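Local coordinates for protein triabin (Triatoma pallidipennis, PDB 1AVG) that inhibits thrombin by forming a non-covalent one-to-one complex with it, inhibiting thrombin-induced platelet aggregation and fibrin formation while only minimally suppressing the enzyme's amidolytic activity, at residues N105-R111 and R123-R129; G23-H29 and Q52-Y58; E9-F15 and T97-Y103; E78-F82 and E93-F98. All coordinates share one frame; numbering follows the deposited sequence.

Interaction 1. Residues N105-R111 and R123-R129; sequences NFALVCR and RYLVFER. Unlike the reference sequence in segment 123-129: Arg123 (reference Asp), Phe127 (reference Leu).
Cys110 lays its sulfur over one face of the Tyr124 ring, with SG 4.0 Å from the centroid of that ring and displaced toward its rim. SG stands anti to the backbone N (chi1 -163°), on the same face of the sheet as Tyr124. Leu108 and Val126 continue this face, with CD2 of Leu108 4.0 Å from CG2 of Val126. The reverse face carries Val109, Arg111, Leu125 and Phe127. Val109 meets the edge of the Phe127 ring, its CB 3.5 Å from CE1, while CD1 of Leu125 covers one face of the Arg111 guanidinium and also touches CD of that arginine. Beneath the side chains, antiparallel backbone bonds run in pairs: N and O of Ala107, Val109 and Arg111 each join their counterparts in Phe127, Leu125 and Arg123. At the end, Arg129 N reaches Asn105 O at 2.8 Å. Arg123 and Phe127 differ from the reference sequence.

Second-shell partners fix the ends of several of these groups. Cys110 is bound in the disulfide with Cys6, Tyr124 OH is hydrogen-bonded to Glu9, and Arg111 makes a salt bridge with Glu55. Phe106, Leu108, Val126 and Glu128 lie against the chain of another protein, and a basic side chain of that chain pairs with the Glu128 carboxylate, consistent with a thrombin-binding surface. Strand 92-101 flanks 106-115 on its other edge, and strand 24-28 lies beside 122-128, where Glu128 bonds the backbone of Tyr26; Leu27 packs on Leu125 and Phe127, and Trp25 on Phe127, closing the calycin barrel.

Interaction 2. Residues G23-H29 and Q52-Y58; sequences GTWYLAH and QIVEIGY
Strands 24-28 and 52-56 run parallel, 14° apart, pairing Thr24 with Gln52 through Ala28 with Ile56, and six backbone hydrogen bonds stitch Gly23-His29 to Gln52-Ile56. A parallel pair is unusual in a calycin barrel, whose strands mostly run antiparallel to their neighbours; here it follows from the sheet order, in which the strand at 51-56 lies between 24-28 and 37-43.

On one face, Thr24 OG1 donates to Gln52 OE1 (3.1 Å), arriving in the amide plane on a lone pair. Tyr26 and Val54 come next, side by side and pointing the same way, with CD2 of the ring 3.7 Å from CB of Val54. Helix 138-141 covers this face through Ala138, whose N is bonded by Tyr26 OH. The other face looks into the barrel: CD1 of Ile53 lies 4.0 Å from CB of Trp25, and Leu27 runs alongside Glu55, its CD2 against the carboxylate. Trp25 itself stacks on Phe20 and bonds the carbonyl of that residue through NE1.

At the far end the His29 ring is held from two directions. CB of Tyr58 lies over one of its faces, 4.1 Å from the centroid of the imidazole. Glu55, extended with CG anti to N (chi1 -174°), brings up OE2, which the Arg111 salt bridge shares. Imidazole and carboxylate are nearly parallel but offset, and His29 NE2 meets OE2 at 2.6 Å, on the anti side and out of the carboxylate plane.

Interaction 3. Residues E9-F15 and T97-Y103; sequences EKAMGDF and TFISVSY
Met12 reaches across the corner that the chain turns after Ile99, toward Val101 and Tyr103. Its CB rests 3.3 Å from O of Ile99, and its CG, set between the backbone N and the carbonyl carbon (chi1 72°), passes beside O of Phe98. The sulfur then lies against CG1 of Val101, at a modelled spacing too short to be taken literally. A bend at the last torsion carries CE toward Tyr103, 3.6 Å from its OH.

The backbone of the same methionine supplies a hydrogen bond, N to Phe98 O at 2.9 Å. Beyond the turn, Phe15 brings its ring flat onto Phe98, a face-to-face stack with centroids 4.0 Å apart and planes at 17°; CZ of Phe15 sits above the centre of the Phe98 ring. CD1 and CE1 of Phe15 touch Val101 CG1 and the edge of Tyr103, whose ring is turned obliquely. Tyr103 OH is bonded to N of Lys16, and Phe98 meets Phe20 edge-to-face.

With one clear backbone hydrogen bond and a cluster of three aromatic rings, the contact between the N-terminal loop and the end of strand 92-101 is mainly apolar and aromatic, with little backbone pairing.

Interaction 4. Residues E78-F82 and E93-F98; sequences EQYSF and EADFTF
Phe82 N gives the shortest hydrogen bond of the contact, 2.7 Å to Ala94 O, and the edge of the Phe82 ring lies in plane with that same oxygen. Ala94 N returns the bond to Phe82 O. The next hydrogen-bonded pair is Tyr80 with Phe96: Phe96 N reaches Tyr80 O at 2.9 Å, while Tyr80 N to Phe96 O is longer (3.3 Å) but straight. Between them stands the non-hydrogen-bonded pair Ser81 and Asp95. Here the side chains make the link instead: Ser81 OG donates to Asp95 OD1 at 2.9 Å, coming from well above the carboxylate plane. Next to it, the extended Gln79 leans on CB of Asp95 through its OE1.

Aromatic groups fill the other face. The Phe82 and Phe96 side chains cross at about a right angle, with their ring planes oblique to each other; CE1 of Phe82 is 3.8 Å from CD2 of Phe96. Further along, the edge of Phe98 is directed at the face of Tyr80, a T-shaped pair with centroids 5.9 Å apart and planes at 83°. Phe42 meets both Phe82, edge-to-face, and Phe96, while Phe21 adds a further ring beside Phe82. The arrangement is an antiparallel beta hairpin of strands 80-86 and 92-101, with polar groups on one face and an aromatic interior on the other, as in the wall of a calycin barrel.

Interactions 1, 2 and 4 are strand pairings within one sheet, whereas interaction 3 brings an irregular loop onto the end of a strand. Interactions 3 and 4 share Thr97 and Phe98 on strand 92-101, and interaction 1 adjoins both through strand 106-115. Interactions 1 and 2 meet where the outermost strands come together, through a backbone bond and a salt bridge. Interactions 1 and 4 are buried, and interactions 2 and 3 only partly. Interactions 1 and 2 thus share a buried charged pair, while interaction 4 is rich in rings. Interactions 1 and 3 border the partner protein chain broadly, interaction 2 only at Ala28, and interaction 4 not at all.

Interaction 1. Residues N105-R111 and R123-R129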
# COMPACT_ATOMS: atom_id res chain seq x y z
N ASN C 105 -2.52 5.45 -17.19
CA ASN C 105 -1.61 4.63 -16.42
C ASN C 105 -2.11 3.19 -16.27
O ASN C 105 -1.67 2.31 -17.00
CB ASN C 105 -1.40 5.28 -15.05
CG ASN C 105 -0.38 4.57 -14.20
OD1 ASN C 105 0.53 3.90 -14.71
ND2 ASN C 105 -0.52 4.69 -12.89
N PHE C 106 -3.05 2.96 -15.35
CA PHE C 106 -3.59 1.63 -15.15
C PHE C 106 -5.04 1.71 -14.70
O PHE C 106 -5.52 2.79 -14.35
CB PHE C 106 -2.75 0.84 -14.13
CG PHE C 106 -2.99 1.23 -12.69
CD1 PHE C 106 -4.02 0.64 -11.95
CD2 PHE C 106 -2.18 2.17 -12.07
CE1 PHE C 106 -4.24 0.99 -10.63
CE2 PHE C 106 -2.40 2.52 -10.74
CZ PHE C 106 -3.43 1.93 -10.02
N ALA C 107 -5.73 0.58 -14.70
CA ALA C 107 -7.13 0.54 -14.31
C ALA C 107 -7.47 -0.78 -13.66
O ALA C 107 -7.16 -1.83 -14.21
CB ALA C 107 -8.02 0.76 -15.52
N LEU C 108 -8.08 -0.71 -12.48
CA LEU C 108 -8.51 -1.90 -11.75
C LEU C 108 -9.94 -2.09 -12.24
O LEU C 108 -10.70 -1.13 -12.30
CB LEU C 108 -8.46 -1.62 -10.24
CG LEU C 108 -8.47 -2.77 -9.22
CD1 LEU C 108 -9.68 -2.63 -8.30
CD2 LEU C 108 -8.44 -4.14 -9.88
N VAL C 109 -10.30 -3.32 -12.61
CA VAL C 109 -11.63 -3.60 -13.17
C VAL C 109 -12.13 -4.99 -12.76
O VAL C 109 -11.35 -5.93 -12.64
CB VAL C 109 -11.57 -3.54 -14.75
CG1 VAL C 109 -12.85 -4.01 -15.37
CG2 VAL C 109 -11.27 -2.12 -15.22
N CYS C 110 -13.43 -5.12 -12.49
CA CYS C 110 -13.98 -6.42 -12.15
C CYS C 110 -14.60 -6.92 -13.45
O CYS C 110 -15.41 -6.22 -14.05
CB CYS C 110 -15.03 -6.31 -11.06
SG CYS C 110 -15.41 -7.91 -10.27
N ARG C 111 -14.16 -8.09 -13.91
CA ARG C 111 -14.64 -8.66 -15.16
C ARG C 111 -15.39 -9.97 -15.00
O ARG C 111 -14.99 -10.86 -14.24
CB ARG C 111 -13.45 -8.86 -16.08
CG ARG C 111 -13.70 -9.58 -17.39
CD ARG C 111 -12.64 -9.08 -18.36
NE ARG C 111 -11.97 -10.09 -19.19
CZ ARG C 111 -11.51 -11.26 -18.76
NH1 ARG C 111 -11.68 -11.65 -17.50
NH2 ARG C 111 -10.74 -11.97 -19.56
N ARG C 123 -13.41 -11.90 -11.86
CA ARG C 123 -12.04 -11.71 -11.43
C ARG C 123 -11.63 -10.24 -11.54
O ARG C 123 -12.00 -9.55 -12.49
CB ARG C 123 -11.13 -12.63 -12.25
CG ARG C 123 -9.67 -12.69 -11.82
CD ARG C 123 -8.97 -13.84 -12.55
NE ARG C 123 -7.51 -13.73 -12.52
CZ ARG C 123 -6.69 -14.60 -13.09
NH1 ARG C 123 -7.17 -15.66 -13.74
NH2 ARG C 123 -5.37 -14.42 -13.02
N TYR C 124 -10.95 -9.75 -10.50
CA TYR C 124 -10.47 -8.37 -10.46
C TYR C 124 -9.18 -8.33 -11.26
O TYR C 124 -8.21 -9.02 -10.92
CB TYR C 124 -10.24 -7.93 -9.01
CG TYR C 124 -11.50 -7.89 -8.17
CD1 TYR C 124 -12.36 -6.79 -8.19
CD2 TYR C 124 -11.85 -8.96 -7.35
CE1 TYR C 124 -13.53 -6.76 -7.43
CE2 TYR C 124 -13.01 -8.94 -6.57
CZ TYR C 124 -13.85 -7.84 -6.62
OH TYR C 124 -15.00 -7.84 -5.85
N LEU C 125 -9.17 -7.54 -12.33
CA LEU C 125 -8.01 -7.44 -13.21
C LEU C 125 -7.46 -6.03 -13.27
O LEU C 125 -8.16 -5.07 -12.94
CB LEU C 125 -8.42 -7.88 -14.62
CG LEU C 125 -9.15 -9.22 -14.79
CD1 LEU C 125 -9.72 -9.29 -16.20
CD2 LEU C 125 -8.22 -10.38 -14.52
N VAL C 126 -6.21 -5.90 -13.72
CA VAL C 126 -5.55 -4.62 -13.85
C VAL C 126 -5.07 -4.39 -15.28
O VAL C 126 -4.17 -5.10 -15.75
CB VAL C 126 -4.34 -4.52 -12.89
CG1 VAL C 126 -3.51 -3.28 -13.21
CG2 VAL C 126 -4.82 -4.46 -11.46
N PHE C 127 -5.67 -3.43 -15.97
CA PHE C 127 -5.30 -3.10 -17.34
C PHE C 127 -4.18 -2.08 -17.31
O PHE C 127 -4.31 -1.03 -16.68
CB PHE C 127 -6.49 -2.51 -18.11
CG PHE C 127 -7.65 -3.46 -18.30
CD1 PHE C 127 -8.57 -3.68 -17.28
CD2 PHE C 127 -7.87 -4.07 -19.54
CE1 PHE C 127 -9.69 -4.49 -17.49
CE2 PHE C 127 -8.99 -4.88 -19.76
CZ PHE C 127 -9.90 -5.09 -18.73
N GLU C 128 -3.07 -2.38 -17.96
CA GLU C 128 -1.94 -1.47 -18.00
C GLU C 128 -1.90 -0.69 -19.29
O GLU C 128 -2.26 -1.21 -20.35
CB GLU C 128 -0.64 -2.25 -17.86
CG GLU C 128 -0.43 -2.79 -16.48
CD GLU C 128 0.90 -3.45 -16.32
OE1 GLU C 128 1.93 -2.75 -16.44
OE2 GLU C 128 0.92 -4.67 -16.09
N ARG C 129 -1.48 0.56 -19.22
CA ARG C 129 -1.39 1.39 -20.40
C ARG C 129 0.00 1.21 -21.00
O ARG C 129 0.20 1.39 -22.20
CB ARG C 129 -1.65 2.85 -20.03
CG ARG C 129 -2.18 3.71 -21.16
CD ARG C 129 -3.39 3.08 -21.81
NE ARG C 129 -4.51 4.02 -21.98
CZ ARG C 129 -5.40 3.97 -22.97
NH1 ARG C 129 -5.32 3.03 -23.91
NH2 ARG C 129 -6.41 4.82 -22.99

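Interaction 2. Residues G23-H29 and Q52-Y58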
# COMPACT_ATOMS: atom_id res chain seq x y z
N GLY C 23 -7.32 3.50 -27.76
CA GLY C 23 -5.95 3.04 -27.62
C GLY C 23 -5.75 1.57 -27.32
O GLY C 23 -6.59 0.72 -27.64
N THR C 24 -4.61 1.27 -26.70
CA THR C 24 -4.24 -0.10 -26.35
C THR C 24 -3.95 -0.25 -24.86
O THR C 24 -3.30 0.60 -24.25
CB THR C 24 -2.99 -0.54 -27.16
OG1 THR C 24 -3.22 -0.34 -28.56
CG2 THR C 24 -2.67 -2.01 -26.90
N TRP C 25 -4.48 -1.32 -24.29
CA TRP C 25 -4.28 -1.65 -22.88
C TRP C 25 -3.74 -3.07 -22.90
O TRP C 25 -4.17 -3.89 -23.71
CB TRP C 25 -5.60 -1.66 -22.12
CG TRP C 25 -6.22 -0.31 -21.92
CD1 TRP C 25 -7.24 0.24 -22.65
CD2 TRP C 25 -5.94 0.62 -20.87
NE1 TRP C 25 -7.62 1.45 -22.10
CE2 TRP C 25 -6.84 1.70 -21.01
CE3 TRP C 25 -5.02 0.64 -19.81
CZ2 TRP C 25 -6.84 2.79 -20.12
CZ3 TRP C 25 -5.02 1.72 -18.94
CH2 TRP C 25 -5.93 2.78 -19.10
N TYR C 26 -2.78 -3.35 -22.04
CA TYR C 26 -2.19 -4.67 -21.93
C TYR C 26 -2.66 -5.25 -20.61
O TYR C 26 -2.66 -4.56 -19.60
CB TYR C 26 -0.67 -4.59 -21.98
CG TYR C 26 -0.14 -4.22 -23.35
CD1 TYR C 26 -0.00 -2.89 -23.73
CD2 TYR C 26 0.25 -5.21 -24.24
CE1 TYR C 26 0.52 -2.56 -24.98
CE2 TYR C 26 0.77 -4.90 -25.48
CZ TYR C 26 0.91 -3.57 -25.84
OH TYR C 26 1.47 -3.27 -27.07
N LEU C 27 -3.05 -6.51 -20.61
CA LEU C 27 -3.55 -7.15 -19.41
C LEU C 27 -2.93 -8.54 -19.19
O LEU C 27 -3.20 -9.47 -19.95
CB LEU C 27 -5.08 -7.22 -19.51
CG LEU C 27 -5.93 -8.22 -18.74
CD1 LEU C 27 -5.82 -8.02 -17.25
CD2 LEU C 27 -7.36 -8.03 -19.18
N ALA C 28 -2.08 -8.66 -18.18
CA ALA C 28 -1.43 -9.93 -17.87
C ALA C 28 -2.09 -10.54 -16.65
O ALA C 28 -2.60 -9.82 -15.78
CB ALA C 28 0.04 -9.72 -17.60
N HIS C 29 -2.10 -11.86 -16.59
CA HIS C 29 -2.72 -12.56 -15.47
C HIS C 29 -1.73 -12.97 -14.40
O HIS C 29 -2.08 -13.66 -13.45
CB HIS C 29 -3.53 -13.77 -15.96
CG HIS C 29 -4.84 -13.40 -16.57
ND1 HIS C 29 -6.05 -13.77 -16.02
CD2 HIS C 29 -5.14 -12.68 -17.68
CE1 HIS C 29 -7.04 -13.30 -16.76
NE2 HIS C 29 -6.51 -12.64 -17.77
N GLN C 52 -7.73 -1.78 -28.31
CA GLN C 52 -7.11 -3.09 -28.41
C GLN C 52 -6.64 -3.53 -27.03
O GLN C 52 -5.81 -2.87 -26.41
CB GLN C 52 -5.91 -3.04 -29.35
CG GLN C 52 -6.20 -2.45 -30.72
CD GLN C 52 -4.96 -2.35 -31.56
OE1 GLN C 52 -3.92 -1.86 -31.11
NE2 GLN C 52 -5.05 -2.80 -32.80
N ILE C 53 -7.25 -4.59 -26.52
CA ILE C 53 -6.88 -5.13 -25.22
C ILE C 53 -6.06 -6.37 -25.55
O ILE C 53 -6.54 -7.26 -26.24
CB ILE C 53 -8.11 -5.57 -24.39
CG1 ILE C 53 -9.16 -4.44 -24.30
CG2 ILE C 53 -7.67 -6.02 -23.01
CD1 ILE C 53 -9.00 -3.50 -23.14
N VAL C 54 -4.80 -6.37 -25.14
CA VAL C 54 -3.94 -7.52 -25.37
C VAL C 54 -3.93 -8.25 -24.04
O VAL C 54 -3.41 -7.73 -23.06
CB VAL C 54 -2.52 -7.07 -25.77
CG1 VAL C 54 -1.59 -8.26 -25.85
CG2 VAL C 54 -2.56 -6.36 -27.10
N GLU C 55 -4.56 -9.42 -24.00
CA GLU C 55 -4.63 -10.22 -22.78
C GLU C 55 -3.59 -11.34 -22.79
O GLU C 55 -3.48 -12.07 -23.76
CB GLU C 55 -6.03 -10.80 -22.60
CG GLU C 55 -6.22 -11.53 -21.28
CD GLU C 55 -7.67 -11.68 -20.90
OE1 GLU C 55 -8.54 -11.04 -21.53
OE2 GLU C 55 -7.97 -12.43 -19.95
N ILE C 56 -2.87 -11.49 -21.68
CA ILE C 56 -1.82 -12.49 -21.57
C ILE C 56 -2.00 -13.41 -20.36
O ILE C 56 -2.45 -12.97 -19.30
CB ILE C 56 -0.46 -11.80 -21.40
CG1 ILE C 56 -0.25 -10.77 -22.50
CG2 ILE C 56 0.65 -12.82 -21.42
CD1 ILE C 56 0.39 -9.48 -22.03
N GLY C 57 -1.67 -14.69 -20.55
CA GLY C 57 -1.74 -15.67 -19.47
C GLY C 57 -3.07 -16.30 -19.13
O GLY C 57 -3.18 -17.03 -18.13
N TYR C 58 -4.09 -16.04 -19.95
CA TYR C 58 -5.41 -16.59 -19.69
C TYR C 58 -5.54 -17.94 -20.38
O TYR C 58 -5.86 -18.02 -21.56
CB TYR C 58 -6.50 -15.64 -20.17
CG TYR C 58 -7.87 -15.93 -19.62
CD1 TYR C 58 -8.06 -16.27 -18.28
CD2 TYR C 58 -9.00 -15.87 -20.44
CE1 TYR C 58 -9.32 -16.53 -17.77
CE2 TYR C 58 -10.27 -16.12 -19.95
CZ TYR C 58 -10.42 -16.45 -18.61
OH TYR C 58 -11.69 -16.72 -18.13

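Interaction 3. Residues E9-F15 and T97-Y103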
# COMPACT_ATOMS: atom_id res chain seq x y z
N GLU C 9 -20.59 -5.20 -6.96
CA GLU C 9 -19.52 -4.23 -6.80
C GLU C 9 -20.10 -2.83 -7.00
O GLU C 9 -21.32 -2.66 -7.11
CB GLU C 9 -18.40 -4.48 -7.81
CG GLU C 9 -17.21 -5.27 -7.26
CD GLU C 9 -16.39 -4.49 -6.24
OE1 GLU C 9 -16.43 -3.24 -6.26
OE2 GLU C 9 -15.70 -5.12 -5.41
N LYS C 10 -19.23 -1.83 -7.06
CA LYS C 10 -19.67 -0.46 -7.24
C LYS C 10 -18.72 0.22 -8.21
O LYS C 10 -17.51 0.26 -7.98
CB LYS C 10 -19.67 0.26 -5.89
CG LYS C 10 -20.39 1.59 -5.88
CD LYS C 10 -20.44 2.16 -4.48
CE LYS C 10 -21.29 3.42 -4.43
NZ LYS C 10 -21.43 3.90 -3.04
N ALA C 11 -19.26 0.71 -9.32
CA ALA C 11 -18.44 1.38 -10.33
C ALA C 11 -17.95 2.72 -9.80
O ALA C 11 -18.48 3.22 -8.81
CB ALA C 11 -19.23 1.57 -11.62
N MET C 12 -16.97 3.30 -10.48
CA MET C 12 -16.39 4.56 -10.04
C MET C 12 -17.19 5.84 -10.30
O MET C 12 -16.76 6.92 -9.90
CB MET C 12 -14.97 4.71 -10.58
CG MET C 12 -14.88 4.99 -12.06
SD MET C 12 -13.17 5.20 -12.49
CE MET C 12 -13.05 6.97 -12.76
N GLY C 13 -18.31 5.74 -11.00
CA GLY C 13 -19.12 6.93 -11.25
C GLY C 13 -18.55 7.96 -12.22
O GLY C 13 -19.09 8.14 -13.31
N ASP C 14 -17.45 8.61 -11.86
CA ASP C 14 -16.83 9.62 -12.72
C ASP C 14 -16.10 9.04 -13.94
O ASP C 14 -15.25 9.71 -14.54
CB ASP C 14 -15.87 10.49 -11.91
CG ASP C 14 -14.78 9.69 -11.21
OD1 ASP C 14 -15.11 8.92 -10.28
OD2 ASP C 14 -13.59 9.83 -11.57
N PHE C 15 -16.43 7.81 -14.31
CA PHE C 15 -15.78 7.13 -15.42
C PHE C 15 -16.18 7.71 -16.77
O PHE C 15 -17.36 7.75 -17.11
CB PHE C 15 -16.10 5.63 -15.37
CG PHE C 15 -15.35 4.82 -16.40
CD1 PHE C 15 -13.97 4.72 -16.36
CD2 PHE C 15 -16.04 4.15 -17.40
CE1 PHE C 15 -13.28 3.97 -17.31
CE2 PHE C 15 -15.36 3.40 -18.35
CZ PHE C 15 -13.98 3.31 -18.31
N THR C 97 -16.80 -3.78 -14.81
CA THR C 97 -17.25 -2.89 -13.73
C THR C 97 -15.97 -2.15 -13.36
O THR C 97 -15.06 -2.74 -12.76
CB THR C 97 -17.76 -3.66 -12.50
OG1 THR C 97 -18.91 -4.44 -12.85
CG2 THR C 97 -18.14 -2.70 -11.38
N PHE C 98 -15.85 -0.90 -13.78
CA PHE C 98 -14.64 -0.16 -13.49
C PHE C 98 -14.61 0.32 -12.05
O PHE C 98 -15.49 1.05 -11.62
CB PHE C 98 -14.51 1.00 -14.47
CG PHE C 98 -14.38 0.56 -15.90
CD1 PHE C 98 -15.51 0.31 -16.68
CD2 PHE C 98 -13.12 0.35 -16.46
CE1 PHE C 98 -15.39 -0.15 -17.99
CE2 PHE C 98 -13.00 -0.11 -17.78
CZ PHE C 98 -14.14 -0.36 -18.54
N ILE C 99 -13.58 -0.12 -11.32
CA ILE C 99 -13.40 0.23 -9.91
C ILE C 99 -12.59 1.54 -9.73
O ILE C 99 -13.04 2.49 -9.09
CB ILE C 99 -12.65 -0.91 -9.14
CG1 ILE C 99 -13.16 -2.30 -9.55
CG2 ILE C 99 -12.78 -0.71 -7.64
CD1 ILE C 99 -14.60 -2.58 -9.21
N SER C 100 -11.39 1.57 -10.32
CA SER C 100 -10.48 2.70 -10.22
C SER C 100 -9.67 2.72 -11.50
O SER C 100 -9.17 1.69 -11.92
CB SER C 100 -9.52 2.49 -9.04
OG SER C 100 -8.47 3.44 -9.01
N VAL C 101 -9.50 3.89 -12.09
CA VAL C 101 -8.78 3.99 -13.34
C VAL C 101 -8.15 5.35 -13.62
O VAL C 101 -8.70 6.39 -13.30
CB VAL C 101 -9.69 3.56 -14.57
CG1 VAL C 101 -11.11 4.02 -14.39
CG2 VAL C 101 -9.15 4.11 -15.90
N SER C 102 -6.94 5.31 -14.15
CA SER C 102 -6.24 6.50 -14.56
C SER C 102 -6.05 6.16 -16.02
O SER C 102 -5.21 5.34 -16.38
CB SER C 102 -4.90 6.63 -13.85
OG SER C 102 -4.16 5.43 -13.93
N TYR C 103 -6.87 6.76 -16.86
CA TYR C 103 -6.85 6.51 -18.30
C TYR C 103 -5.49 6.56 -19.00
O TYR C 103 -5.39 6.18 -20.16
CB TYR C 103 -7.81 7.48 -19.00
CG TYR C 103 -9.12 7.64 -18.28
CD1 TYR C 103 -10.05 6.62 -18.25
CD2 TYR C 103 -9.42 8.82 -17.60
CE1 TYR C 103 -11.25 6.75 -17.54
CE2 TYR C 103 -10.61 8.97 -16.90
CZ TYR C 103 -11.51 7.94 -16.87
OH TYR C 103 -12.68 8.07 -16.15

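Interaction 4. Residues E78-F82 and E93-F98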
# COMPACT_ATOMS: atom_id res chain seq x y z
N GLU C 78 -24.81 0.36 -14.23
CA GLU C 78 -23.39 0.70 -14.06
C GLU C 78 -22.41 -0.37 -14.56
O GLU C 78 -21.39 -0.64 -13.93
CB GLU C 78 -23.09 1.05 -12.58
CG GLU C 78 -23.39 -0.08 -11.56
CD GLU C 78 -23.04 0.28 -10.11
OE1 GLU C 78 -23.07 1.48 -9.74
OE2 GLU C 78 -22.73 -0.65 -9.33
N GLN C 79 -22.70 -0.93 -15.73
CA GLN C 79 -21.87 -1.99 -16.29
C GLN C 79 -21.80 -1.88 -17.81
O GLN C 79 -22.78 -1.53 -18.47
CB GLN C 79 -22.46 -3.34 -15.87
CG GLN C 79 -21.50 -4.51 -15.87
CD GLN C 79 -22.03 -5.70 -15.08
OE1 GLN C 79 -21.26 -6.51 -14.57
NE2 GLN C 79 -23.35 -5.81 -14.99
N TYR C 80 -20.61 -2.13 -18.36
CA TYR C 80 -20.40 -2.08 -19.80
C TYR C 80 -20.21 -3.52 -20.26
O TYR C 80 -19.25 -4.18 -19.87
CB TYR C 80 -19.17 -1.23 -20.12
CG TYR C 80 -19.35 0.22 -19.75
CD1 TYR C 80 -19.52 0.61 -18.42
CD2 TYR C 80 -19.40 1.21 -20.73
CE1 TYR C 80 -19.75 1.93 -18.07
CE2 TYR C 80 -19.63 2.54 -20.39
CZ TYR C 80 -19.81 2.89 -19.06
OH TYR C 80 -20.04 4.21 -18.72
N SER C 81 -21.18 -4.01 -21.03
CA SER C 81 -21.14 -5.38 -21.53
C SER C 81 -20.74 -5.49 -23.00
O SER C 81 -21.14 -4.67 -23.82
CB SER C 81 -22.51 -6.03 -21.33
OG SER C 81 -22.93 -5.90 -19.98
N PHE C 82 -19.95 -6.51 -23.32
CA PHE C 82 -19.48 -6.73 -24.69
C PHE C 82 -19.62 -8.20 -25.09
O PHE C 82 -19.44 -9.10 -24.26
CB PHE C 82 -18.01 -6.34 -24.83
CG PHE C 82 -17.74 -4.90 -24.56
CD1 PHE C 82 -17.58 -4.43 -23.26
CD2 PHE C 82 -17.64 -3.99 -25.61
CE1 PHE C 82 -17.32 -3.08 -23.00
CE2 PHE C 82 -17.39 -2.64 -25.37
CZ PHE C 82 -17.23 -2.18 -24.06
N GLU C 93 -19.42 -13.54 -23.40
CA GLU C 93 -19.74 -12.17 -23.04
C GLU C 93 -18.76 -11.73 -21.96
O GLU C 93 -18.31 -12.53 -21.13
CB GLU C 93 -21.17 -12.04 -22.52
CG GLU C 93 -21.58 -10.59 -22.24
CD GLU C 93 -22.81 -10.46 -21.35
OE1 GLU C 93 -22.82 -11.05 -20.24
OE2 GLU C 93 -23.75 -9.73 -21.74
N ALA C 94 -18.40 -10.45 -22.01
CA ALA C 94 -17.49 -9.87 -21.04
C ALA C 94 -18.13 -8.59 -20.51
O ALA C 94 -18.56 -7.73 -21.29
CB ALA C 94 -16.15 -9.55 -21.70
N ASP C 95 -18.28 -8.52 -19.20
CA ASP C 95 -18.87 -7.35 -18.55
C ASP C 95 -17.77 -6.69 -17.73
O ASP C 95 -17.01 -7.39 -17.06
CB ASP C 95 -20.03 -7.76 -17.65
CG ASP C 95 -21.11 -8.53 -18.40
OD1 ASP C 95 -21.32 -8.25 -19.60
OD2 ASP C 95 -21.75 -9.42 -17.81
N PHE C 96 -17.64 -5.37 -17.84
CA PHE C 96 -16.62 -4.62 -17.09
C PHE C 96 -17.23 -3.67 -16.06
O PHE C 96 -18.10 -2.86 -16.40
CB PHE C 96 -15.78 -3.74 -18.02
CG PHE C 96 -15.04 -4.49 -19.08
CD1 PHE C 96 -14.58 -5.78 -18.87
CD2 PHE C 96 -14.78 -3.87 -20.31
CE1 PHE C 96 -13.88 -6.45 -19.87
CE2 PHE C 96 -14.08 -4.52 -21.30
CZ PHE C 96 -13.62 -5.82 -21.09
N THR C 97 -16.80 -3.78 -14.81
CA THR C 97 -17.25 -2.89 -13.73
C THR C 97 -15.97 -2.15 -13.36
O THR C 97 -15.06 -2.74 -12.76
CB THR C 97 -17.76 -3.66 -12.50
OG1 THR C 97 -18.91 -4.44 -12.85
CG2 THR C 97 -18.14 -2.70 -11.38
N PHE C 98 -15.85 -0.90 -13.78
CA PHE C 98 -14.64 -0.16 -13.49
C PHE C 98 -14.61 0.32 -12.05
O PHE C 98 -15.49 1.05 -11.62
CB PHE C 98 -14.51 1.00 -14.47
CG PHE C 98 -14.38 0.56 -15.90
CD1 PHE C 98 -15.51 0.31 -16.68
CD2 PHE C 98 -13.12 0.35 -16.46
CE1 PHE C 98 -15.39 -0.15 -17.99
CE2 PHE C 98 -13.00 -0.11 -17.78
CZ PHE C 98 -14.14 -0.36 -18.54